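Insecticyanin A form (Manduca sexta, PDB 1Z24) binds the blue bile pigment biliverdin IX gamma in a lipocalin barrel and, mixed with lipoprotein-bound carotenes, gives hornworms their green camouflage colour. Local coordinates at residues 24-38 and 130-142. Numbering follows the deposited sequence.
Sequences AGAWHEIAKLPLENE and IHAWILSKSKVLE. With BLV (biliverdin IX gamma chromophore), chain B.
W133 and E38 meet beneath the bilin of this lipocalin barrel, where the first barrel strand, 25-32, runs antiparallel to the last barrel strand, 127-136, and closes the calyx. W133 NE1 gives a nearly straight bond (176°) to E38 OE1 at 3.1 Å, lying in the indole plane but reaching the oxygen from above the carboxylate plane. At the same ring edge E29 OE1 sits 3.0 Å from W133 CD1, while L35 CD2 touches CZ2. One indole face carries the pigment, with CZ2 3.4 Å from BLV CHB. With an alanine at W133, the bilin is likely to lose the flat surface it lies on, and E38 OE1 its indole donor. E29, its CG anti to the backbone N (chi1 171°), extends inward and is held through OE2 by a salt bridge to K32 NZ and a hydrogen bond from N168 ND2.

Behind these groups, E29 pairs with L135 and K32 with W133; between them I30 and A31 both face I134, a classic beta bulge that shifts the register by one. At the start of strand 25-32, K137 CG lies over the six-membered ring of W27, and NZ continues to the carbonyls of A24 and Y110. W27 NE1 itself bonds to F23 O. S136 O is gripped twice by H28, whose side chain lies on the sheet face opposite E29: its N and ND1 arrive from opposite faces of the carbonyl plane at 2.8 and 2.9 Å.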
loop_
_atom_site.group_PDB
_atom_site.type_symbol
_atom_site.label_atom_id
_atom_site.label_comp_id
_atom_site.label_asym_id
_atom_site.label_seq_id
_atom_site.Cartn_x
_atom_site.Cartn_y
_atom_site.Cartn_z
ATOM N N ALA A 24 2.033 -24.328 -16.847
ATOM C CA ALA A 24 1.459 -25.606 -16.552
ATOM C C ALA A 24 2.463 -26.569 -15.898
ATOM O O ALA A 24 3.677 -26.545 -16.117
ATOM C CB ALA A 24 0.743 -26.150 -17.813
ATOM N N GLY A 25 1.954 -27.433 -15.038
ATOM C CA GLY A 25 2.792 -28.387 -14.340
ATOM C C GLY A 25 2.371 -28.610 -12.895
ATOM O O GLY A 25 1.330 -28.186 -12.450
ATOM N N ALA A 26 3.197 -29.300 -12.145
ATOM C CA ALA A 26 2.921 -29.593 -10.751
ATOM C C ALA A 26 3.712 -28.667 -9.832
ATOM O O ALA A 26 4.954 -28.672 -9.724
ATOM C CB ALA A 26 3.306 -31.039 -10.532
ATOM N N TRP A 27 2.983 -27.838 -9.142
ATOM C CA TRP A 27 3.674 -26.906 -8.268
ATOM C C TRP A 27 3.581 -27.307 -6.823
ATOM O O TRP A 27 2.476 -27.540 -6.326
ATOM C CB TRP A 27 3.008 -25.504 -8.432
ATOM C CG TRP A 27 3.267 -24.842 -9.750
ATOM C CD1 TRP A 27 2.418 -24.787 -10.835
ATOM C CD2 TRP A 27 4.496 -24.141 -10.118
ATOM N NE1 TRP A 27 3.051 -24.094 -11.848
ATOM C CE2 TRP A 27 4.303 -23.654 -11.448
ATOM C CE3 TRP A 27 5.714 -23.881 -9.468
ATOM C CZ2 TRP A 27 5.287 -22.927 -12.145
ATOM C CZ3 TRP A 27 6.695 -23.183 -10.216
ATOM C CH2 TRP A 27 6.485 -22.746 -11.519
ATOM N N HIS A 28 4.742 -27.374 -6.166
ATOM C CA HIS A 28 4.823 -27.713 -4.768
ATOM C C HIS A 28 4.792 -26.437 -3.963
ATOM O O HIS A 28 5.444 -25.435 -4.315
ATOM C CB HIS A 28 6.122 -28.421 -4.399
ATOM C CG HIS A 28 6.291 -29.627 -5.262
ATOM N ND1 HIS A 28 6.704 -29.523 -6.566
ATOM C CD2 HIS A 28 6.091 -30.963 -4.960
ATOM C CE1 HIS A 28 6.736 -30.759 -7.036
ATOM N NE2 HIS A 28 6.384 -31.660 -6.099
ATOM N N GLU A 29 4.018 -26.460 -2.886
ATOM C CA GLU A 29 3.922 -25.274 -2.045
ATOM C C GLU A 29 5.044 -25.325 -1.014
ATOM O O GLU A 29 4.900 -25.960 -0.015
ATOM C CB GLU A 29 2.551 -25.282 -1.374
ATOM C CG GLU A 29 2.487 -24.187 -0.302
ATOM C CD GLU A 29 1.171 -24.234 0.350
ATOM O OE1 GLU A 29 0.152 -23.780 -0.170
ATOM O OE2 GLU A 29 1.227 -24.865 1.490
ATOM N N ILE A 30 6.172 -24.696 -1.288
ATOM C CA ILE A 30 7.306 -24.719 -0.402
ATOM C C ILE A 30 6.942 -24.005 0.841
ATOM O O ILE A 30 7.292 -24.378 1.946
ATOM C CB ILE A 30 8.463 -23.995 -1.104
ATOM C CG1 ILE A 30 8.891 -24.768 -2.320
ATOM C CG2 ILE A 30 9.649 -23.868 -0.179
ATOM C CD1 ILE A 30 9.214 -26.197 -1.979
ATOM N N ALA A 31 6.220 -22.934 0.678
ATOM C CA ALA A 31 5.834 -22.201 1.876
ATOM C C ALA A 31 4.668 -21.330 1.550
ATOM O O ALA A 31 4.424 -21.047 0.363
ATOM C CB ALA A 31 6.924 -21.292 2.381
ATOM N N LYS A 32 3.950 -20.887 2.581
ATOM C CA LYS A 32 2.808 -19.997 2.324
ATOM C C LYS A 32 2.567 -19.103 3.523
ATOM O O LYS A 32 3.131 -19.390 4.561
ATOM C CB LYS A 32 1.490 -20.834 2.218
ATOM C CG LYS A 32 1.226 -21.699 3.478
ATOM C CD LYS A 32 -0.154 -22.348 3.529
ATOM C CE LYS A 32 -0.296 -23.418 4.650
ATOM N NZ LYS A 32 0.499 -24.589 4.297
ATOM N N LEU A 33 1.737 -18.038 3.361
ATOM C CA LEU A 33 1.364 -17.222 4.480
ATOM C C LEU A 33 0.153 -18.019 5.047
ATOM O O LEU A 33 -0.449 -18.776 4.240
ATOM C CB LEU A 33 0.884 -15.828 4.081
ATOM C CG LEU A 33 1.984 -14.888 3.553
ATOM C CD1 LEU A 33 1.419 -13.486 3.384
ATOM C CD2 LEU A 33 3.191 -14.811 4.433
ATOM N N PRO A 34 -0.171 -17.934 6.337
ATOM C CA PRO A 34 -1.292 -18.686 6.843
ATOM C C PRO A 34 -2.590 -18.444 6.066
ATOM O O PRO A 34 -2.837 -17.315 5.627
ATOM C CB PRO A 34 -1.602 -18.075 8.194
ATOM C CG PRO A 34 -0.412 -17.312 8.626
ATOM C CD PRO A 34 0.418 -17.114 7.400
ATOM N N LEU A 35 -3.275 -19.552 5.781
ATOM C CA LEU A 35 -4.537 -19.590 5.017
ATOM C C LEU A 35 -5.417 -20.663 5.640
ATOM O O LEU A 35 -5.057 -21.849 5.552
ATOM C CB LEU A 35 -4.281 -19.772 3.509
ATOM C CG LEU A 35 -5.564 -19.966 2.663
ATOM C CD1 LEU A 35 -6.569 -18.811 2.910
ATOM C CD2 LEU A 35 -5.211 -20.087 1.169
ATOM N N GLU A 36 -6.435 -20.215 6.338
ATOM C CA GLU A 36 -7.318 -21.131 7.015
ATOM C C GLU A 36 -7.692 -22.472 6.366
ATOM O O GLU A 36 -7.342 -23.494 6.925
ATOM C CB GLU A 36 -8.695 -20.508 7.329
ATOM C CG GLU A 36 -9.314 -21.050 8.608
ATOM C CD GLU A 36 -8.486 -20.663 9.792
ATOM O OE1 GLU A 36 -7.842 -19.636 9.857
ATOM O OE2 GLU A 36 -8.507 -21.561 10.734
ATOM N N ASN A 37 -8.133 -22.448 5.146
ATOM C CA ASN A 37 -8.503 -23.664 4.499
ATOM C C ASN A 37 -7.382 -24.583 4.281
ATOM O O ASN A 37 -7.641 -25.723 4.009
ATOM C CB ASN A 37 -9.321 -23.524 3.200
ATOM C CG ASN A 37 -8.507 -22.845 2.092
ATOM O OD1 ASN A 37 -7.320 -23.091 1.907
ATOM N ND2 ASN A 37 -9.182 -22.098 1.232
ATOM N N GLU A 38 -6.158 -24.138 4.343
ATOM C CA GLU A 38 -5.165 -25.152 4.054
ATOM C C GLU A 38 -4.042 -25.301 5.072
ATOM O O GLU A 38 -3.010 -25.980 4.879
ATOM C CB GLU A 38 -4.700 -24.923 2.650
ATOM C CG GLU A 38 -3.832 -23.610 2.572
ATOM C CD GLU A 38 -3.101 -23.547 1.236
ATOM O OE1 GLU A 38 -3.311 -22.799 0.319
ATOM O OE2 GLU A 38 -2.143 -24.392 1.181
ATOM N N ILE A 130 -3.956 -10.919 3.641
ATOM C CA ILE A 130 -3.021 -11.175 2.569
ATOM C C ILE A 130 -2.629 -12.653 2.526
ATOM O O ILE A 130 -2.304 -13.294 3.551
ATOM C CB ILE A 130 -1.729 -10.337 2.756
ATOM C CG1 ILE A 130 -1.957 -8.795 2.594
ATOM C CG2 ILE A 130 -0.618 -10.886 1.845
ATOM C CD1 ILE A 130 -2.568 -8.446 1.239
ATOM N N HIS A 131 -2.644 -13.209 1.337
ATOM C CA HIS A 131 -2.233 -14.589 1.198
ATOM C C HIS A 131 -1.090 -14.680 0.202
ATOM O O HIS A 131 -1.074 -13.939 -0.775
ATOM C CB HIS A 131 -3.322 -15.570 0.818
ATOM C CG HIS A 131 -4.453 -15.390 1.748
ATOM N ND1 HIS A 131 -5.598 -14.679 1.407
ATOM C CD2 HIS A 131 -4.590 -15.807 3.031
ATOM C CE1 HIS A 131 -6.402 -14.707 2.522
ATOM N NE2 HIS A 131 -5.826 -15.379 3.504
ATOM N N ALA A 132 -0.125 -15.580 0.427
ATOM C CA ALA A 132 0.989 -15.718 -0.513
ATOM C C ALA A 132 1.542 -17.117 -0.493
ATOM O O ALA A 132 1.469 -17.777 0.550
ATOM C CB ALA A 132 2.117 -14.751 -0.222
ATOM N N TRP A 133 2.105 -17.556 -1.644
ATOM C CA TRP A 133 2.662 -18.902 -1.757
ATOM C C TRP A 133 3.943 -18.977 -2.545
ATOM O O TRP A 133 4.054 -18.406 -3.641
ATOM C CB TRP A 133 1.740 -19.770 -2.622
ATOM C CG TRP A 133 0.375 -19.964 -2.112
ATOM C CD1 TRP A 133 -0.106 -21.085 -1.468
ATOM C CD2 TRP A 133 -0.727 -18.997 -2.228
ATOM N NE1 TRP A 133 -1.470 -20.859 -1.174
ATOM C CE2 TRP A 133 -1.878 -19.600 -1.601
ATOM C CE3 TRP A 133 -0.809 -17.692 -2.766
ATOM C CZ2 TRP A 133 -3.149 -18.921 -1.528
ATOM C CZ3 TRP A 133 -2.005 -17.000 -2.701
ATOM C CH2 TRP A 133 -3.175 -17.610 -2.104
ATOM N N ILE A 134 4.904 -19.696 -1.999
ATOM C CA ILE A 134 6.151 -19.856 -2.718
ATOM C C ILE A 134 6.029 -21.203 -3.392
ATOM O O ILE A 134 5.892 -22.255 -2.740
ATOM C CB ILE A 134 7.367 -19.754 -1.850
ATOM C CG1 ILE A 134 7.541 -18.299 -1.547
ATOM C CG2 ILE A 134 8.556 -20.089 -2.693
ATOM C CD1 ILE A 134 8.166 -18.286 -0.165
ATOM N N LEU A 135 6.010 -21.192 -4.705
ATOM C CA LEU A 135 5.832 -22.440 -5.407
ATOM C C LEU A 135 7.045 -22.867 -6.209
ATOM O O LEU A 135 7.723 -22.045 -6.827
ATOM C CB LEU A 135 4.688 -22.319 -6.463
ATOM C CG LEU A 135 3.413 -21.738 -5.877
ATOM C CD1 LEU A 135 2.476 -21.589 -7.044
ATOM C CD2 LEU A 135 2.868 -22.781 -4.935
ATOM N N SER A 136 7.293 -24.183 -6.225
ATOM C CA SER A 136 8.423 -24.723 -6.951
ATOM C C SER A 136 8.093 -25.990 -7.694
ATOM O O SER A 136 7.302 -26.817 -7.239
ATOM C CB SER A 136 9.526 -25.077 -5.954
ATOM O OG SER A 136 10.525 -25.779 -6.660
ATOM N N LYS A 137 8.735 -26.154 -8.834
ATOM C CA LYS A 137 8.533 -27.376 -9.610
ATOM C C LYS A 137 9.253 -28.606 -8.970
ATOM O O LYS A 137 9.018 -29.729 -9.337
ATOM C CB LYS A 137 8.684 -27.180 -11.100
ATOM C CG LYS A 137 7.378 -26.632 -11.660
ATOM C CD LYS A 137 7.473 -26.537 -13.160
ATOM C CE LYS A 137 6.278 -25.869 -13.764
ATOM N NZ LYS A 137 6.456 -25.640 -15.189
ATOM N N SER A 138 10.129 -28.390 -7.981
ATOM C CA SER A 138 10.856 -29.429 -7.252
ATOM C C SER A 138 10.265 -29.410 -5.877
ATOM O O SER A 138 9.593 -28.441 -5.559
ATOM C CB SER A 138 12.283 -29.052 -6.912
ATOM O OG SER A 138 13.142 -29.138 -8.023
ATOM N N LYS A 139 10.506 -30.457 -5.093
ATOM C CA LYS A 139 10.003 -30.581 -3.730
ATOM C C LYS A 139 10.837 -29.717 -2.824
ATOM O O LYS A 139 10.487 -29.446 -1.674
ATOM C CB LYS A 139 9.966 -32.006 -3.135
ATOM C CG LYS A 139 9.111 -33.068 -3.817
ATOM C CD LYS A 139 9.548 -34.500 -3.399
ATOM C CE LYS A 139 9.272 -35.594 -4.485
ATOM N NZ LYS A 139 9.816 -36.974 -4.296
ATOM N N VAL A 140 11.967 -29.292 -3.348
ATOM C CA VAL A 140 12.825 -28.416 -2.582
ATOM C C VAL A 140 13.256 -27.252 -3.447
ATOM O O VAL A 140 13.446 -27.323 -4.697
ATOM C CB VAL A 140 14.122 -28.965 -2.128
ATOM C CG1 VAL A 140 13.786 -30.137 -1.276
ATOM C CG2 VAL A 140 14.783 -29.447 -3.356
ATOM N N LEU A 141 13.389 -26.139 -2.780
ATOM C CA LEU A 141 13.816 -24.932 -3.424
ATOM C C LEU A 141 15.300 -25.037 -3.270
ATOM O O LEU A 141 15.812 -24.862 -2.151
ATOM C CB LEU A 141 13.354 -23.808 -2.555
ATOM C CG LEU A 141 13.222 -22.569 -3.337
ATOM C CD1 LEU A 141 12.109 -22.835 -4.318
ATOM C CD2 LEU A 141 12.868 -21.478 -2.328
ATOM N N GLU A 142 15.978 -25.358 -4.375
ATOM C CA GLU A 142 17.406 -25.543 -4.295
ATOM C C GLU A 142 18.468 -24.505 -4.699
ATOM O O GLU A 142 18.670 -24.127 -5.873
ATOM C CB GLU A 142 17.768 -26.915 -4.832
ATOM C CG GLU A 142 17.201 -27.226 -6.258
ATOM C CD GLU A 142 17.360 -28.738 -6.589
ATOM O OE1 GLU A 142 16.419 -29.440 -7.063
ATOM O OE2 GLU A 142 18.586 -29.248 -6.261
HETATM N NA BLV B . -6.629 -20.687 -2.175
HETATM C C1A BLV B . -7.585 -19.909 -1.614
HETATM C C2A BLV B . -7.725 -18.609 -2.248
HETATM C C3A BLV B . -6.810 -18.601 -3.259
HETATM C C4A BLV B . -6.125 -19.906 -3.194
HETATM C CMA BLV B . -6.429 -17.449 -4.265
HETATM O OA BLV B . -8.260 -20.285 -0.679
HETATM C CAA BLV B . -8.631 -17.526 -1.823
HETATM C CBA BLV B . -7.941 -16.954 -0.621
HETATM C CGA BLV B . -8.875 -15.947 0.048
HETATM O O1A BLV B . -8.730 -14.762 -0.080
HETATM O O2A BLV B . -9.794 -16.355 0.687
HETATM C CHB BLV B . -5.084 -20.254 -4.053
HETATM N NB BLV B . -4.560 -22.541 -3.366
HETATM C C1B BLV B . -4.241 -21.351 -3.983
HETATM C C2B BLV B . -2.931 -21.414 -4.581
HETATM C C3B BLV B . -2.472 -22.637 -4.313
HETATM C C4B BLV B . -3.497 -23.339 -3.533
HETATM C CMB BLV B . -2.241 -20.308 -5.364
HETATM C CAB BLV B . -1.137 -23.188 -4.715
HETATM C CBB BLV B . -0.532 -23.934 -3.734
HETATM C CHC BLV B . -3.375 -24.672 -3.118
HETATM N NC BLV B . -5.339 -25.203 -1.802
HETATM C C1C BLV B . -4.250 -25.542 -2.533
HETATM C C2C BLV B . -4.079 -27.003 -2.593
HETATM C C3C BLV B . -5.068 -27.618 -1.941
HETATM C C4C BLV B . -5.893 -26.453 -1.423
HETATM C CMC BLV B . -3.038 -27.670 -3.361
HETATM C CAC BLV B . -5.410 -29.093 -1.651
HETATM C CBC BLV B . -6.687 -29.471 -1.403
HETATM C CHD BLV B . -7.038 -26.577 -0.561
HETATM N ND BLV B . -8.358 -24.667 -1.406
HETATM C C1D BLV B . -8.172 -25.790 -0.551
HETATM C C2D BLV B . -9.387 -25.986 0.299
HETATM C C3D BLV B . -10.288 -25.000 -0.035
HETATM C C4D BLV B . -9.635 -24.228 -1.077
HETATM C CMD BLV B . -9.617 -27.028 1.351
HETATM O OD BLV B . -10.160 -23.284 -1.618
HETATM C CAD BLV B . -11.637 -24.800 0.531
HETATM C CBD BLV B . -12.649 -25.327 -0.468
HETATM C CGD BLV B . -14.117 -24.954 -0.046
HETATM O O1D BLV B . -14.771 -25.731 0.574
HETATM O O2D BLV B . -14.601 -23.871 -0.317
#